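Nucleoporin NUP170 (Chaetomium thermophilum, PDB 5HAX) is a nuclear pore protein that probably serves in the scaffold of the pore, joining a beta-propeller to an alpha-helical domain. Local coordinates at residues 466-472 / 486-492; 530-536 / 590-594. All blocks are in the same frame, centred on the assembly; numbering follows the deposited sequence.

Contact 1 of 2, residues 466-472 / 486-492; sequences QFDQVPG and RRRRLVD
The guanidinium group of Arg489 lies between two apolar groups, with CG of Pro471 over one face and CG2 of Val491 over the other. Pro471 CG is 3.6 Å from Arg489 NE. Val491 CG2 stands over the centre of the group. This leaves the edge for polar partners. Arg489 NH2 donates to the backbone O of Gln466 at 2.7 Å. The oxygen lies in the guanidinium plane, but the nitrogen is tilted 29° from the carbonyl plane. On the side with NE and NH1, the group grips Asp492 side-on in a salt bridge, with Arg489 NE 2.8 Å from Asp492 OD2. The arginine chain bends at chi3 (-65°), which turns its end across Pro471 toward both partners. Asp492 OD2 also accepts from the backbone N of Arg489, the N-cap residue of helix 490-501.

The side chain of Gln466 comes from the opposite direction to Val491. Its OE1 accepts from Val491 N at 3.2 Å, with the donor almost in line with the C=O bond. Its NE2 is held by Leu463 O. The buried Gln466 thus meets the second segment through both its backbone and its side chain. Phe467 turns its ring edge to Val491, and its CE1 is 4.0 Å from Val491 CG1. Farther along, Arg487 N bonds to Gly472 O at 2.8 Å, at the open end of the antiparallel pair, where strand 473-478 begins and strand 481-487 ends. Arg486 and Arg487 send their charged ends to Glu473 and Glu462.

A leucine in place of Arg489 would probably leave Asp492 without its ionic mate and Gln466 O without this donor. Asp492 lies in the first turn of the helix, where its charge probably offsets the arginine's and suits the helix's N-terminal end.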
loop_
_atom_site.group_PDB
_atom_site.type_symbol
_atom_site.label_atom_id
_atom_site.label_comp_id
_atom_site.label_asym_id
_atom_site.label_seq_id
_atom_site.Cartn_x
_atom_site.Cartn_y
_atom_site.Cartn_z
ATOM N N GLN A 466 -6.667 -5.447 8.500
ATOM C CA GLN A 466 -6.602 -4.447 9.562
ATOM C C GLN A 466 -5.583 -4.803 10.637
ATOM O O GLN A 466 -5.004 -3.908 11.262
ATOM C CB GLN A 466 -7.980 -4.276 10.211
ATOM C CG GLN A 466 -9.003 -3.555 9.351
ATOM C CD GLN A 466 -10.344 -3.422 10.049
ATOM O OE1 GLN A 466 -10.602 -2.433 10.736
ATOM N NE2 GLN A 466 -11.202 -4.423 9.882
ATOM N N PHE A 467 -5.348 -6.098 10.866
ATOM C CA PHE A 467 -4.508 -6.560 11.967
ATOM C C PHE A 467 -3.264 -7.303 11.494
ATOM O O PHE A 467 -2.531 -7.850 12.328
ATOM C CB PHE A 467 -5.331 -7.452 12.900
ATOM C CG PHE A 467 -6.748 -6.986 13.077
ATOM C CD1 PHE A 467 -7.027 -5.843 13.805
ATOM C CD2 PHE A 467 -7.797 -7.681 12.503
ATOM C CE1 PHE A 467 -8.326 -5.404 13.962
ATOM C CE2 PHE A 467 -9.101 -7.249 12.658
ATOM C CZ PHE A 467 -9.365 -6.108 13.387
ATOM N N ASP A 468 -3.001 -7.334 10.186
ATOM C CA ASP A 468 -1.823 -7.997 9.634
ATOM C C ASP A 468 -0.735 -7.038 9.184
ATOM O O ASP A 468 0.435 -7.423 9.160
ATOM C CB ASP A 468 -2.219 -8.877 8.441
ATOM C CG ASP A 468 -2.531 -10.304 8.842
ATOM O OD1 ASP A 468 -1.770 -10.884 9.647
ATOM O OD2 ASP A 468 -3.541 -10.844 8.350
ATOM N N GLN A 469 -1.093 -5.809 8.817
ATOM C CA GLN A 469 -0.132 -4.808 8.379
ATOM C C GLN A 469 -0.585 -3.450 8.893
ATOM O O GLN A 469 -1.785 -3.170 8.946
ATOM C CB GLN A 469 -0.002 -4.791 6.849
ATOM C CG GLN A 469 -1.313 -4.550 6.112
ATOM C CD GLN A 469 -1.206 -4.823 4.621
ATOM O OE1 GLN A 469 -1.285 -3.907 3.802
ATOM N NE2 GLN A 469 -1.030 -6.090 4.261
ATOM N N VAL A 470 0.377 -2.619 9.283
ATOM C CA VAL A 470 0.068 -1.316 9.870
ATOM C C VAL A 470 -0.706 -0.481 8.856
ATOM O O VAL A 470 -0.611 -0.734 7.645
ATOM C CB VAL A 470 1.341 -0.582 10.323
ATOM C CG1 VAL A 470 2.013 -1.335 11.460
ATOM C CG2 VAL A 470 2.301 -0.386 9.155
ATOM N N PRO A 471 -1.485 0.506 9.296
ATOM C CA PRO A 471 -2.170 1.381 8.340
ATOM C C PRO A 471 -1.169 2.154 7.495
ATOM O O PRO A 471 -0.100 2.543 7.969
ATOM C CB PRO A 471 -2.994 2.316 9.234
ATOM C CG PRO A 471 -3.053 1.649 10.565
ATOM C CD PRO A 471 -1.794 0.860 10.691
ATOM N N GLY A 472 -1.527 2.371 6.232
ATOM C CA GLY A 472 -0.644 3.107 5.345
ATOM C C GLY A 472 -0.366 4.505 5.872
ATOM O O GLY A 472 -1.253 5.181 6.398
ATOM N N ARG A 486 -1.826 9.458 7.849
ATOM C CA ARG A 486 -2.071 8.049 8.137
ATOM C C ARG A 486 -3.488 7.675 7.725
ATOM O O ARG A 486 -4.440 8.408 8.015
ATOM C CB ARG A 486 -1.857 7.750 9.625
ATOM C CG ARG A 486 -2.161 6.309 10.027
ATOM C CD ARG A 486 -1.945 6.096 11.518
ATOM N NE ARG A 486 -0.550 6.296 11.901
ATOM C CZ ARG A 486 -0.144 6.637 13.121
ATOM N NH1 ARG A 486 -1.024 6.829 14.094
ATOM N NH2 ARG A 486 1.149 6.795 13.368
ATOM N N ARG A 487 -3.616 6.536 7.051
ATOM C CA ARG A 487 -4.920 5.969 6.743
ATOM C C ARG A 487 -5.556 5.405 8.007
ATOM O O ARG A 487 -4.895 4.734 8.806
ATOM C CB ARG A 487 -4.763 4.869 5.687
ATOM C CG ARG A 487 -5.999 4.025 5.420
ATOM C CD ARG A 487 -7.140 4.851 4.867
ATOM N NE ARG A 487 -8.238 4.004 4.405
ATOM C CZ ARG A 487 -9.523 4.347 4.438
ATOM N NH1 ARG A 487 -9.897 5.527 4.918
ATOM N NH2 ARG A 487 -10.440 3.500 3.993
ATOM N N ARG A 488 -6.845 5.677 8.189
ATOM C CA ARG A 488 -7.592 5.190 9.342
ATOM C C ARG A 488 -8.437 3.987 8.947
ATOM O O ARG A 488 -9.118 4.009 7.916
ATOM C CB ARG A 488 -8.474 6.293 9.924
ATOM C CG ARG A 488 -7.670 7.334 10.676
ATOM C CD ARG A 488 -8.503 8.516 11.120
ATOM N NE ARG A 488 -9.182 8.276 12.390
ATOM C CZ ARG A 488 -9.437 9.217 13.295
ATOM N NH1 ARG A 488 -10.064 8.899 14.420
ATOM N NH2 ARG A 488 -9.067 10.476 13.085
ATOM N N ARG A 489 -8.372 2.940 9.766
ATOM C CA ARG A 489 -9.138 1.720 9.569
ATOM C C ARG A 489 -10.512 1.844 10.219
ATOM O O ARG A 489 -10.795 2.782 10.967
ATOM C CB ARG A 489 -8.395 0.522 10.161
ATOM C CG ARG A 489 -6.956 0.354 9.684
ATOM C CD ARG A 489 -6.169 -0.541 10.636
ATOM N NE ARG A 489 -6.021 0.071 11.956
ATOM C CZ ARG A 489 -5.562 -0.560 13.031
ATOM N NH1 ARG A 489 -5.466 0.087 14.184
ATOM N NH2 ARG A 489 -5.204 -1.835 12.964
ATOM N N LEU A 490 -11.371 0.865 9.931
ATOM C CA LEU A 490 -12.677 0.806 10.576
ATOM C C LEU A 490 -12.542 0.793 12.095
ATOM O O LEU A 490 -13.247 1.525 12.797
ATOM C CB LEU A 490 -13.439 -0.426 10.088
ATOM C CG LEU A 490 -14.720 -0.781 10.849
ATOM C CD1 LEU A 490 -15.708 0.377 10.824
ATOM C CD2 LEU A 490 -15.348 -2.042 10.273
ATOM N N VAL A 491 -11.637 -0.038 12.624
ATOM C CA VAL A 491 -11.475 -0.130 14.074
ATOM C C VAL A 491 -11.004 1.196 14.655
ATOM O O VAL A 491 -11.362 1.547 15.785
ATOM C CB VAL A 491 -10.508 -1.274 14.447
ATOM C CG1 VAL A 491 -11.132 -2.624 14.123
ATOM C CG2 VAL A 491 -9.160 -1.105 13.750
ATOM N N ASP A 492 -10.193 1.949 13.906
ATOM C CA ASP A 492 -9.792 3.276 14.361
ATOM C C ASP A 492 -10.987 4.219 14.415
ATOM O O ASP A 492 -11.150 4.970 15.384
ATOM C CB ASP A 492 -8.709 3.845 13.443
ATOM C CG ASP A 492 -7.488 2.954 13.354
ATOM O OD1 ASP A 492 -6.977 2.528 14.412
ATOM O OD2 ASP A 492 -7.044 2.677 12.220
#

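Contact 2 of 2, residues 530-536 / 590-594; sequences LAVACGQ and ALALY
Ala531 and Tyr594 have CA atoms 7.2 Å apart, and those of Leu530 and Leu591 are 7.5 Å apart, so the end of helix 522-533 packs closely against helix 586-599. The first helix stops here in a Schellman motif. Gln536 N bonds to Ala531 O and Gly535 N to Val532 O, and Gly535 takes a positive phi. This turn brings Gln536 back toward Tyr594.

Tyr594 gives the largest share of the contact. Its CG is anti to the backbone N, which extends the ring across the helix end. One ring face lies over Ala531 CA, offset toward the rim, and CE1 is 3.9 Å from Ala531 CB. Leu530 crosses the tyrosine side chain at a slant, with its CD2 3.8 Å from Tyr594 CD2. The same methyl also meets Leu591, one turn before Tyr594 on the same helix, with Leu591 CD1 3.9 Å from Leu530 CD2. Cys534 adds sulfur packing, its SG 4.3 Å from Tyr594 CE2.

The polar end of the ring is met by Gln536. Its NE2 donates to Tyr594 OH at 3.2 Å, and the bond is fairly straight at 160° at the hydrogen. The hydroxyl oxygen lies close to the amide plane, but the amide and the ring are almost perpendicular, 81° apart. Gln536 CG, anti to the carbonyl carbon (chi1 -63°), comes within 3.4 Å of Tyr594 OH, and the bend at chi2 folds the amide back so that NE2 also reaches it. In this way a buried hydroxyl gains a polar partner at the end of an apolar interface.

Several helices surround the pair. Phe638 of helix 622-640 packs on Leu530 and Leu635 on Leu591, while Phe560 of helix 549-562 also touches Leu530. Helix 5-20 covers Ala592 and Leu593. On the propeller side, Phe467, in the loop before strand 473-478, meets Tyr594 edge-to-face.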
loop_
_atom_site.group_PDB
_atom_site.type_symbol
_atom_site.label_atom_id
_atom_site.label_comp_id
_atom_site.label_asym_id
_atom_site.label_seq_id
_atom_site.Cartn_x
_atom_site.Cartn_y
_atom_site.Cartn_z
ATOM N N LEU A 530 -15.783 -6.111 18.658
ATOM C CA LEU A 530 -14.995 -7.177 19.265
ATOM C C LEU A 530 -13.511 -6.835 19.244
ATOM O O LEU A 530 -12.809 -6.992 20.249
ATOM C CB LEU A 530 -15.256 -8.495 18.535
ATOM C CG LEU A 530 -14.406 -9.693 18.967
ATOM C CD1 LEU A 530 -14.630 -10.003 20.440
ATOM C CD2 LEU A 530 -14.723 -10.901 18.102
ATOM N N ALA A 531 -13.019 -6.345 18.102
ATOM C CA ALA A 531 -11.606 -5.995 17.987
ATOM C C ALA A 531 -11.232 -4.888 18.964
ATOM O O ALA A 531 -10.239 -4.998 19.692
ATOM C CB ALA A 531 -11.288 -5.579 16.552
ATOM N N VAL A 532 -12.018 -3.807 18.993
ATOM C CA VAL A 532 -11.753 -2.721 19.934
ATOM C C VAL A 532 -11.811 -3.238 21.365
ATOM O O VAL A 532 -10.963 -2.896 22.198
ATOM C CB VAL A 532 -12.747 -1.563 19.715
ATOM C CG1 VAL A 532 -12.591 -0.500 20.802
ATOM C CG2 VAL A 532 -12.551 -0.946 18.338
ATOM N N ALA A 533 -12.812 -4.066 21.675
ATOM C CA ALA A 533 -12.911 -4.642 23.012
ATOM C C ALA A 533 -11.660 -5.426 23.380
ATOM O O ALA A 533 -11.286 -5.478 24.557
ATOM C CB ALA A 533 -14.142 -5.542 23.104
ATOM N N CYS A 534 -10.997 -6.028 22.396
ATOM C CA CYS A 534 -9.779 -6.793 22.621
ATOM C C CYS A 534 -8.522 -5.931 22.579
ATOM O O CYS A 534 -7.414 -6.472 22.618
ATOM C CB CYS A 534 -9.672 -7.920 21.587
ATOM S SG CYS A 534 -10.914 -9.215 21.789
ATOM N N GLY A 535 -8.667 -4.608 22.498
ATOM C CA GLY A 535 -7.538 -3.703 22.544
ATOM C C GLY A 535 -7.028 -3.230 21.201
ATOM O O GLY A 535 -6.042 -2.487 21.164
ATOM N N GLN A 536 -7.658 -3.634 20.099
ATOM C CA GLN A 536 -7.224 -3.167 18.791
ATOM C C GLN A 536 -7.552 -1.688 18.627
ATOM O O GLN A 536 -8.609 -1.217 19.055
ATOM C CB GLN A 536 -7.888 -3.986 17.684
ATOM C CG GLN A 536 -7.519 -5.464 17.706
ATOM C CD GLN A 536 -6.086 -5.720 17.276
ATOM O OE1 GLN A 536 -5.335 -4.790 16.981
ATOM N NE2 GLN A 536 -5.703 -6.989 17.231
ATOM N N ALA A 590 -19.194 -12.562 13.525
ATOM C CA ALA A 590 -18.171 -11.577 13.857
ATOM C C ALA A 590 -16.964 -12.233 14.516
ATOM O O ALA A 590 -15.817 -11.894 14.204
ATOM C CB ALA A 590 -18.760 -10.504 14.773
ATOM N N LEU A 591 -17.203 -13.170 15.436
ATOM C CA LEU A 591 -16.096 -13.872 16.077
ATOM C C LEU A 591 -15.317 -14.700 15.065
ATOM O O LEU A 591 -14.081 -14.728 15.093
ATOM C CB LEU A 591 -16.619 -14.759 17.206
ATOM C CG LEU A 591 -15.578 -15.619 17.926
ATOM C CD1 LEU A 591 -14.533 -14.743 18.603
ATOM C CD2 LEU A 591 -16.254 -16.538 18.932
ATOM N N ALA A 592 -16.027 -15.381 14.163
ATOM C CA ALA A 592 -15.362 -16.150 13.117
ATOM C C ALA A 592 -14.597 -15.241 12.166
ATOM O O ALA A 592 -13.488 -15.577 11.733
ATOM C CB ALA A 592 -16.391 -16.979 12.351
ATOM N N LEU A 593 -15.172 -14.086 11.827
ATOM C CA LEU A 593 -14.504 -13.163 10.914
ATOM C C LEU A 593 -13.225 -12.619 11.536
ATOM O O LEU A 593 -12.161 -12.633 10.906
ATOM C CB LEU A 593 -15.456 -12.025 10.541
ATOM C CG LEU A 593 -14.986 -11.045 9.464
ATOM C CD1 LEU A 593 -14.693 -11.766 8.155
ATOM C CD2 LEU A 593 -16.033 -9.959 9.257
ATOM N N TYR A 594 -13.310 -12.147 12.782
ATOM C CA TYR A 594 -12.133 -11.629 13.468
ATOM C C TYR A 594 -11.049 -12.694 13.584
ATOM O O TYR A 594 -9.886 -12.453 13.241
ATOM C CB TYR A 594 -12.529 -11.107 14.849
ATOM C CG TYR A 594 -11.388 -10.494 15.625
ATOM C CD1 TYR A 594 -10.555 -9.552 15.040
ATOM C CD2 TYR A 594 -11.150 -10.847 16.947
ATOM C CE1 TYR A 594 -9.510 -8.984 15.744
ATOM C CE2 TYR A 594 -10.107 -10.284 17.661
ATOM C CZ TYR A 594 -9.291 -9.353 17.055
ATOM O OH TYR A 594 -8.251 -8.787 17.757
#

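How the contacts relate
The N-terminal helix 5-20 already lies against the helical domain before the chain builds the propeller. Strand 50-57 later pairs with 481-487, so an early strand closes the sheet completed late in the propeller. Contact 1 then closes a short loop round strands 473-478 and 481-487 and leads straight into helix 490-501. Contact 2 follows in series, closing a longer loop from helix 522-533 to helix 586-599. The two neither nest nor cross. Their centres are 14 Å apart, and they touch where Phe467 meets Ala531 and Gln536. Together they tie the last propeller sheet to the start of the helical domain.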